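Local coordinates for protein 28 kDa product (Pseudomonas syringae pv. phaseolicola, PDB 1UKF) that acts as a papain-like cysteine protease of the C58 family, an autocleaving avirulence effector that interacts with the plant protein PBS1 and elicits the hypersensitive response, at residues A[77-80]-A[81-85]; A[137-140]-A[141-144]; A[168-171]-A[172-176]. All coordinates share one frame; numbering follows the deposited sequence.

Overall arrangement
All three contacts are local, each within a few residues of chain, and none touches another; the nearest atoms of contacts 2 and 3 are about 11 Å apart. Contacts 1 and 3 are both C-terminal helix turns, of helices 73-84 and 160-173, on opposite sides of the chain's centre, and both pack on strand 178-187. Contact 2 is the hairpin end of two strands, and its Phe143 packs on helix 160-173, the helix that contact 3 ends. All three are partly buried. Contact 1 buries mainly aliphatic groups, contact 2 adds a salt bridge to paired backbones, and contact 3 combines a Schellman ending with a tyrosine reaching the active-site Asp147.

Contact 1: A[77-80]-A[81-85]; sequences ASTA and VIEDA
Val81, Ile82 and Glu83 fold back against the turn of helix that precedes them, and the first carbons of their side chains make the tight part of the contact. CG1 of Val81 sits between its backbone N and carbonyl carbon (chi1 70°), which brings it to 3.1 Å from Ser78 O. Ile82 does likewise: its CG1 lies 3.2 Å from Thr79 O, and its CG2 also packs near Ser78 O. CG of Glu83 comes to 3.0 Å from the same Thr79 O. These carbons press on carbonyl oxygens that also accept i to i+4 bonds: Ile82 N donates to Ser78 O and Glu83 N to Thr79 O (3.0 Å), flanked by Val81 N to Ala77 O (3.1 Å) and Asp84 N to Ala80 O.

Further out the packing is looser and faces solvent. Thr79 and Glu83 run side by side, with CG2 of Thr79 3.7 Å from OE2 of Glu83, a methyl-to-carboxylate touch without a hydrogen bond; the hydroxyl, on the other branch, bonds Phe75 O. The exposed carboxylate of Asp84 leads away from the preceding turn.

The segment forms the C-terminal part of helix 73-84. Ala77, Ala80 and Asp84 meet helix 46-67 through Tyr58, Ala61 and Val57, while Val81 and Ala85 rest on Thr23 of helix 18-27. Toward the sheet, Ser78, Val81 and Ile82 pack on Leu121 of strand 119-126, and Ser78 and Ile82 also reach Phe184 and Val186 of strand 178-187.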
loop_
_atom_site.group_PDB
_atom_site.type_symbol
_atom_site.label_atom_id
_atom_site.label_comp_id
_atom_site.label_asym_id
_atom_site.label_seq_id
_atom_site.Cartn_x
_atom_site.Cartn_y
_atom_site.Cartn_z
ATOM N N ALA A 77 12.530 5.094 -5.338
ATOM C CA ALA A 77 11.326 5.782 -5.795
ATOM C C ALA A 77 10.240 5.808 -4.718
ATOM O O ALA A 77 9.608 6.840 -4.491
ATOM C CB ALA A 77 10.798 5.116 -7.063
ATOM N N SER A 78 10.022 4.674 -4.059
ATOM C CA SER A 78 9.014 4.599 -3.010
ATOM C C SER A 78 9.391 5.512 -1.851
ATOM O O SER A 78 8.528 6.148 -1.241
ATOM C CB SER A 78 8.865 3.159 -2.519
ATOM O OG SER A 78 8.281 2.352 -3.523
ATOM N N THR A 79 10.681 5.578 -1.544
ATOM C CA THR A 79 11.145 6.440 -0.464
ATOM C C THR A 79 10.909 7.903 -0.838
ATOM O O THR A 79 10.507 8.707 -0.003
ATOM C CB THR A 79 12.648 6.222 -0.185
ATOM O OG1 THR A 79 12.860 4.870 0.236
ATOM C CG2 THR A 79 13.138 7.164 0.908
ATOM N N ALA A 80 11.145 8.240 -2.102
ATOM C CA ALA A 80 10.968 9.608 -2.571
ATOM C C ALA A 80 9.527 10.089 -2.449
ATOM O O ALA A 80 9.280 11.211 -2.007
ATOM C CB ALA A 80 11.437 9.732 -4.021
ATOM N N VAL A 81 8.567 9.248 -2.824
ATOM C CA VAL A 81 7.178 9.673 -2.743
ATOM C C VAL A 81 6.695 9.841 -1.305
ATOM O O VAL A 81 5.914 10.750 -1.023
ATOM C CB VAL A 81 6.235 8.718 -3.531
ATOM C CG1 VAL A 81 6.125 7.368 -2.843
ATOM C CG2 VAL A 81 4.864 9.367 -3.692
ATOM N N ILE A 82 7.161 9.005 -0.382
ATOM C CA ILE A 82 6.709 9.180 0.993
ATOM C C ILE A 82 7.392 10.378 1.652
ATOM O O ILE A 82 6.784 11.057 2.480
ATOM C CB ILE A 82 6.882 7.882 1.852
ATOM C CG1 ILE A 82 8.355 7.516 2.032
ATOM C CG2 ILE A 82 6.111 6.742 1.205
ATOM C CD1 ILE A 82 8.995 8.157 3.254
ATOM N N GLU A 83 8.638 10.662 1.279
ATOM C CA GLU A 83 9.330 11.816 1.854
ATOM C C GLU A 83 8.699 13.106 1.336
ATOM O O GLU A 83 8.606 14.096 2.062
ATOM C CB GLU A 83 10.819 11.791 1.512
ATOM C CG GLU A 83 11.553 10.617 2.124
ATOM C CD GLU A 83 13.056 10.722 1.979
ATOM O OE1 GLU A 83 13.519 11.272 0.958
ATOM O OE2 GLU A 83 13.772 10.239 2.882
ATOM N N ASP A 84 8.257 13.087 0.083
ATOM C CA ASP A 84 7.616 14.249 -0.521
ATOM C C ASP A 84 6.329 14.575 0.231
ATOM O O ASP A 84 5.905 15.733 0.279
ATOM C CB ASP A 84 7.287 13.967 -1.989
ATOM C CG ASP A 84 6.483 15.081 -2.636
ATOM O OD1 ASP A 84 7.046 16.174 -2.860
ATOM O OD2 ASP A 84 5.286 14.865 -2.917
ATOM N N ALA A 85 5.714 13.549 0.813
ATOM C CA ALA A 85 4.469 13.699 1.558
ATOM C C ALA A 85 4.691 14.104 3.014
ATOM O O ALA A 85 3.734 14.231 3.780
ATOM C CB ALA A 85 3.671 12.402 1.496
#

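Contact 2: A[137-140]-A[141-144]; sequences SCEG and SQFK
Lys144 NZ meets Glu139 OE2 at 2.8 Å in a salt bridge, the ammonium coming from above the carboxylate plane. Lys144 is extended from CG to NZ, and its CE also lies 3.3 Å from the same oxygen. Beside Glu139, Gln142 points the same way, and one water donates to both Glu139 O (2.9 Å) and Gln142 OE1 (3.1 Å). On the opposite face Cys138 CB lies at the edge of the Phe143 ring, 4.2 Å from CD1.

The backbone sets these neighbours. Ser137 and Lys144 exchange two bonds, as do Glu139 and Gln142. In the second pair the 2.8 Å bond from Glu139 N to Gln142 O lies in the carbonyl plane, whereas Gln142 N reaches Glu139 O from above its plane. Further out, Lys144 NZ also donates to Ser29 O, Gln142 NE2 binds Gln154 OE1, and Phe143 packs on Ala160 and Leu163 of helix 160-173.

The whole is a tight antiparallel beta hairpin closed by a type II' turn from Glu139 to Gln142, with Gly140 at positive phi (64°). It joins strand 130-139 to strand 142-147, the strands carrying active-site His132 and Asp147 of the papain-like fold.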
loop_
_atom_site.group_PDB
_atom_site.type_symbol
_atom_site.label_atom_id
_atom_site.label_comp_id
_atom_site.label_asym_id
_atom_site.label_seq_id
_atom_site.Cartn_x
_atom_site.Cartn_y
_atom_site.Cartn_z
ATOM N N SER A 137 -2.466 1.761 7.789
ATOM C CA SER A 137 -2.237 2.564 8.976
ATOM C C SER A 137 -2.948 1.893 10.133
ATOM O O SER A 137 -4.107 1.493 10.014
ATOM C CB SER A 137 -2.790 3.972 8.772
ATOM O OG SER A 137 -2.646 4.752 9.947
ATOM N N CYS A 138 -2.244 1.764 11.249
ATOM C CA CYS A 138 -2.816 1.135 12.422
ATOM C C CYS A 138 -3.029 2.201 13.484
ATOM O O CYS A 138 -2.069 2.786 13.993
ATOM C CB CYS A 138 -1.878 0.040 12.932
ATOM S SG CYS A 138 -2.625 -1.097 14.113
ATOM N N GLU A 139 -4.300 2.467 13.775
ATOM C CA GLU A 139 -4.708 3.457 14.768
ATOM C C GLU A 139 -5.254 2.720 15.988
ATOM O O GLU A 139 -6.420 2.333 16.011
ATOM C CB GLU A 139 -5.801 4.364 14.189
ATOM C CG GLU A 139 -5.329 5.337 13.117
ATOM C CD GLU A 139 -6.478 6.093 12.463
ATOM O OE1 GLU A 139 -7.385 6.556 13.187
ATOM O OE2 GLU A 139 -6.468 6.238 11.223
ATOM N N GLY A 140 -4.413 2.526 16.998
ATOM C CA GLY A 140 -4.855 1.816 18.185
ATOM C C GLY A 140 -5.197 0.379 17.838
ATOM O O GLY A 140 -4.355 -0.351 17.322
ATOM N N SER A 141 -6.434 -0.029 18.109
ATOM C CA SER A 141 -6.865 -1.391 17.806
ATOM C C SER A 141 -7.360 -1.532 16.367
ATOM O O SER A 141 -7.551 -2.642 15.874
ATOM C CB SER A 141 -7.981 -1.815 18.765
ATOM O OG SER A 141 -8.463 -3.109 18.441
ATOM N N GLN A 142 -7.548 -0.399 15.697
ATOM C CA GLN A 142 -8.052 -0.373 14.325
ATOM C C GLN A 142 -6.982 -0.398 13.228
ATOM O O GLN A 142 -6.183 0.530 13.104
ATOM C CB GLN A 142 -8.936 0.866 14.148
ATOM C CG GLN A 142 -9.463 1.094 12.738
ATOM C CD GLN A 142 -10.270 2.373 12.630
ATOM O OE1 GLN A 142 -9.842 3.431 13.095
ATOM N NE2 GLN A 142 -11.441 2.286 12.011
ATOM N N PHE A 143 -6.981 -1.464 12.432
ATOM C CA PHE A 143 -6.035 -1.600 11.329
ATOM C C PHE A 143 -6.752 -1.248 10.026
ATOM O O PHE A 143 -7.761 -1.864 9.681
ATOM C CB PHE A 143 -5.493 -3.028 11.248
ATOM C CG PHE A 143 -4.560 -3.253 10.091
ATOM C CD1 PHE A 143 -3.330 -2.604 10.036
ATOM C CD2 PHE A 143 -4.922 -4.092 9.040
ATOM C CE1 PHE A 143 -2.474 -2.786 8.949
ATOM C CE2 PHE A 143 -4.072 -4.279 7.950
ATOM C CZ PHE A 143 -2.845 -3.625 7.905
ATOM N N LYS A 144 -6.231 -0.251 9.316
ATOM C CA LYS A 144 -6.813 0.199 8.051
ATOM C C LYS A 144 -5.878 -0.138 6.897
ATOM O O LYS A 144 -4.671 0.065 6.998
ATOM C CB LYS A 144 -7.021 1.717 8.058
ATOM C CG LYS A 144 -7.923 2.275 9.142
ATOM C CD LYS A 144 -7.978 3.796 9.021
ATOM C CE LYS A 144 -8.902 4.425 10.049
ATOM N NZ LYS A 144 -8.903 5.909 9.928
HETATM O O HOH W 1 -8.928 3.878 16.064
#

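Contact 3: A[168-171]-A[172-176]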
loop_
_atom_site.group_PDB
_atom_site.type_symbol
_atom_site.label_atom_id
_atom_site.label_comp_id
_atom_site.label_asym_id
_atom_site.label_seq_id
_atom_site.Cartn_x
_atom_site.Cartn_y
_atom_site.Cartn_z
ATOM N N ILE A 168 -3.701 -11.269 -0.559
ATOM C CA ILE A 168 -2.749 -12.062 -1.323
ATOM C C ILE A 168 -3.487 -13.106 -2.160
ATOM O O ILE A 168 -3.196 -13.279 -3.343
ATOM C CB ILE A 168 -1.746 -12.787 -0.399
ATOM C CG1 ILE A 168 -0.912 -11.760 0.370
ATOM C CG2 ILE A 168 -0.838 -13.701 -1.222
ATOM C CD1 ILE A 168 -0.085 -10.846 -0.514
ATOM N N ASP A 169 -4.445 -13.796 -1.547
ATOM C CA ASP A 169 -5.203 -14.817 -2.265
ATOM C C ASP A 169 -5.995 -14.200 -3.408
ATOM O O ASP A 169 -6.172 -14.821 -4.457
ATOM C CB ASP A 169 -6.156 -15.555 -1.322
ATOM C CG ASP A 169 -5.427 -16.379 -0.281
ATOM O OD1 ASP A 169 -4.293 -16.825 -0.554
ATOM O OD2 ASP A 169 -6.000 -16.591 0.806
ATOM N N HIS A 170 -6.476 -12.979 -3.199
ATOM C CA HIS A 170 -7.239 -12.275 -4.222
ATOM C C HIS A 170 -6.404 -12.139 -5.490
ATOM O O HIS A 170 -6.855 -12.478 -6.586
ATOM C CB HIS A 170 -7.632 -10.881 -3.726
ATOM C CG HIS A 170 -8.158 -9.984 -4.804
ATOM N ND1 HIS A 170 -9.427 -10.108 -5.324
ATOM C CD2 HIS A 170 -7.569 -8.974 -5.487
ATOM C CE1 HIS A 170 -9.598 -9.212 -6.280
ATOM N NE2 HIS A 170 -8.485 -8.513 -6.399
ATOM N N TYR A 171 -5.185 -11.637 -5.344
ATOM C CA TYR A 171 -4.325 -11.461 -6.500
ATOM C C TYR A 171 -3.872 -12.783 -7.100
ATOM O O TYR A 171 -3.835 -12.927 -8.321
ATOM C CB TYR A 171 -3.129 -10.577 -6.146
ATOM C CG TYR A 171 -3.519 -9.119 -6.067
ATOM C CD1 TYR A 171 -3.707 -8.481 -4.842
ATOM C CD2 TYR A 171 -3.775 -8.393 -7.230
ATOM C CE1 TYR A 171 -4.146 -7.154 -4.780
ATOM C CE2 TYR A 171 -4.212 -7.076 -7.179
ATOM C CZ TYR A 171 -4.398 -6.463 -5.955
ATOM O OH TYR A 171 -4.853 -5.162 -5.919
ATOM N N ASN A 172 -3.543 -13.756 -6.257
ATOM C CA ASN A 172 -3.120 -15.049 -6.776
ATOM C C ASN A 172 -4.246 -15.700 -7.575
ATOM O O ASN A 172 -3.996 -16.355 -8.590
ATOM C CB ASN A 172 -2.688 -15.974 -5.636
ATOM C CG ASN A 172 -1.452 -15.471 -4.918
ATOM O OD1 ASN A 172 -0.557 -14.890 -5.534
ATOM N ND2 ASN A 172 -1.386 -15.708 -3.612
ATOM N N SER A 173 -5.485 -15.506 -7.131
ATOM C CA SER A 173 -6.638 -16.084 -7.817
ATOM C C SER A 173 -6.826 -15.463 -9.200
ATOM O O SER A 173 -7.495 -16.039 -10.062
ATOM C CB SER A 173 -7.913 -15.890 -6.990
ATOM O OG SER A 173 -8.366 -14.548 -7.028
ATOM N N LEU A 174 -6.238 -14.289 -9.404
ATOM C CA LEU A 174 -6.333 -13.587 -10.681
ATOM C C LEU A 174 -5.067 -13.800 -11.502
ATOM O O LEU A 174 -4.850 -13.137 -12.516
ATOM C CB LEU A 174 -6.551 -12.091 -10.445
ATOM C CG LEU A 174 -7.876 -11.700 -9.790
ATOM C CD1 LEU A 174 -7.867 -10.212 -9.476
ATOM C CD2 LEU A 174 -9.032 -12.049 -10.717
ATOM N N ASN A 175 -4.234 -14.728 -11.042
ATOM C CA ASN A 175 -2.984 -15.076 -11.704
ATOM C C ASN A 175 -1.892 -14.020 -11.600
ATOM O O ASN A 175 -1.056 -13.880 -12.493
ATOM C CB ASN A 175 -3.249 -15.435 -13.167
ATOM C CG ASN A 175 -4.268 -16.546 -13.304
ATOM O OD1 ASN A 175 -4.193 -17.555 -12.606
ATOM N ND2 ASN A 175 -5.229 -16.365 -14.204
ATOM N N TYR A 176 -1.911 -13.275 -10.499
ATOM C CA TYR A 176 -0.892 -12.267 -10.231
ATOM C C TYR A 176 -0.169 -12.745 -8.977
ATOM O O TYR A 176 -0.353 -12.192 -7.892
ATOM C CB TYR A 176 -1.513 -10.889 -9.976
ATOM C CG TYR A 176 -2.081 -10.221 -11.209
ATOM C CD1 TYR A 176 -3.363 -10.524 -11.662
ATOM C CD2 TYR A 176 -1.326 -9.297 -11.933
ATOM C CE1 TYR A 176 -3.884 -9.923 -12.805
ATOM C CE2 TYR A 176 -1.836 -8.692 -13.080
ATOM C CZ TYR A 176 -3.115 -9.011 -13.508
ATOM O OH TYR A 176 -3.629 -8.423 -14.642
#
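Tyr171 O is gripped by two backbone N-H groups, Tyr176 N at 2.9 Å and Leu174 N at 3.0 Å, which arrive from opposite faces of its carbonyl plane. The Tyr176 bond is the 6-to-1 link of a Schellman motif, completed by Asn175 N to Asn172 O (3.0 Å), with Asn175 at positive phi (72°) as the C-prime residue. Beyond this point the chain leaves the helix, and CB of Tyr176 comes to 4.2 Å from CB of Tyr171.

One residue earlier, Ser173 OG donates to His170 O at 2.6 Å. The hydroxyl is placed there by a chi1 of 74°, which holds it between its own backbone N and carbonyl carbon and folds it back over the last turn. His170 O also takes a weak bond from Leu174 N. Behind them the regular ladder persists, with Asn172 N bonded to Ile168 O and Ser173 N to Asp169 O (2.8 Å).

Asn172 lies alongside Ile168, its ND2 3.2 Å from Ile168 CG2, while its OD1 accepts from Val178 N at the start of the next strand. CD1 of Leu174 reaches NE2 of His170 at 3.6 Å as the two side chains cross. The His170 ring in turn sets its CD2 over the centre of one face of the Tyr171 ring.

Buried Tyr171 carries its hydroxyl to OD2 of Asp147, an active-site residue, and to ND2 of Asn149. Through Tyr171 the end of the helix borders the active site. The polar grip on Tyr171 O, the histidine over its ring and Phe126, whose ring meets those of both Tyr171 and Tyr176, probably help fix the tyrosine, a second-shell residue that would in turn help orient Asp147.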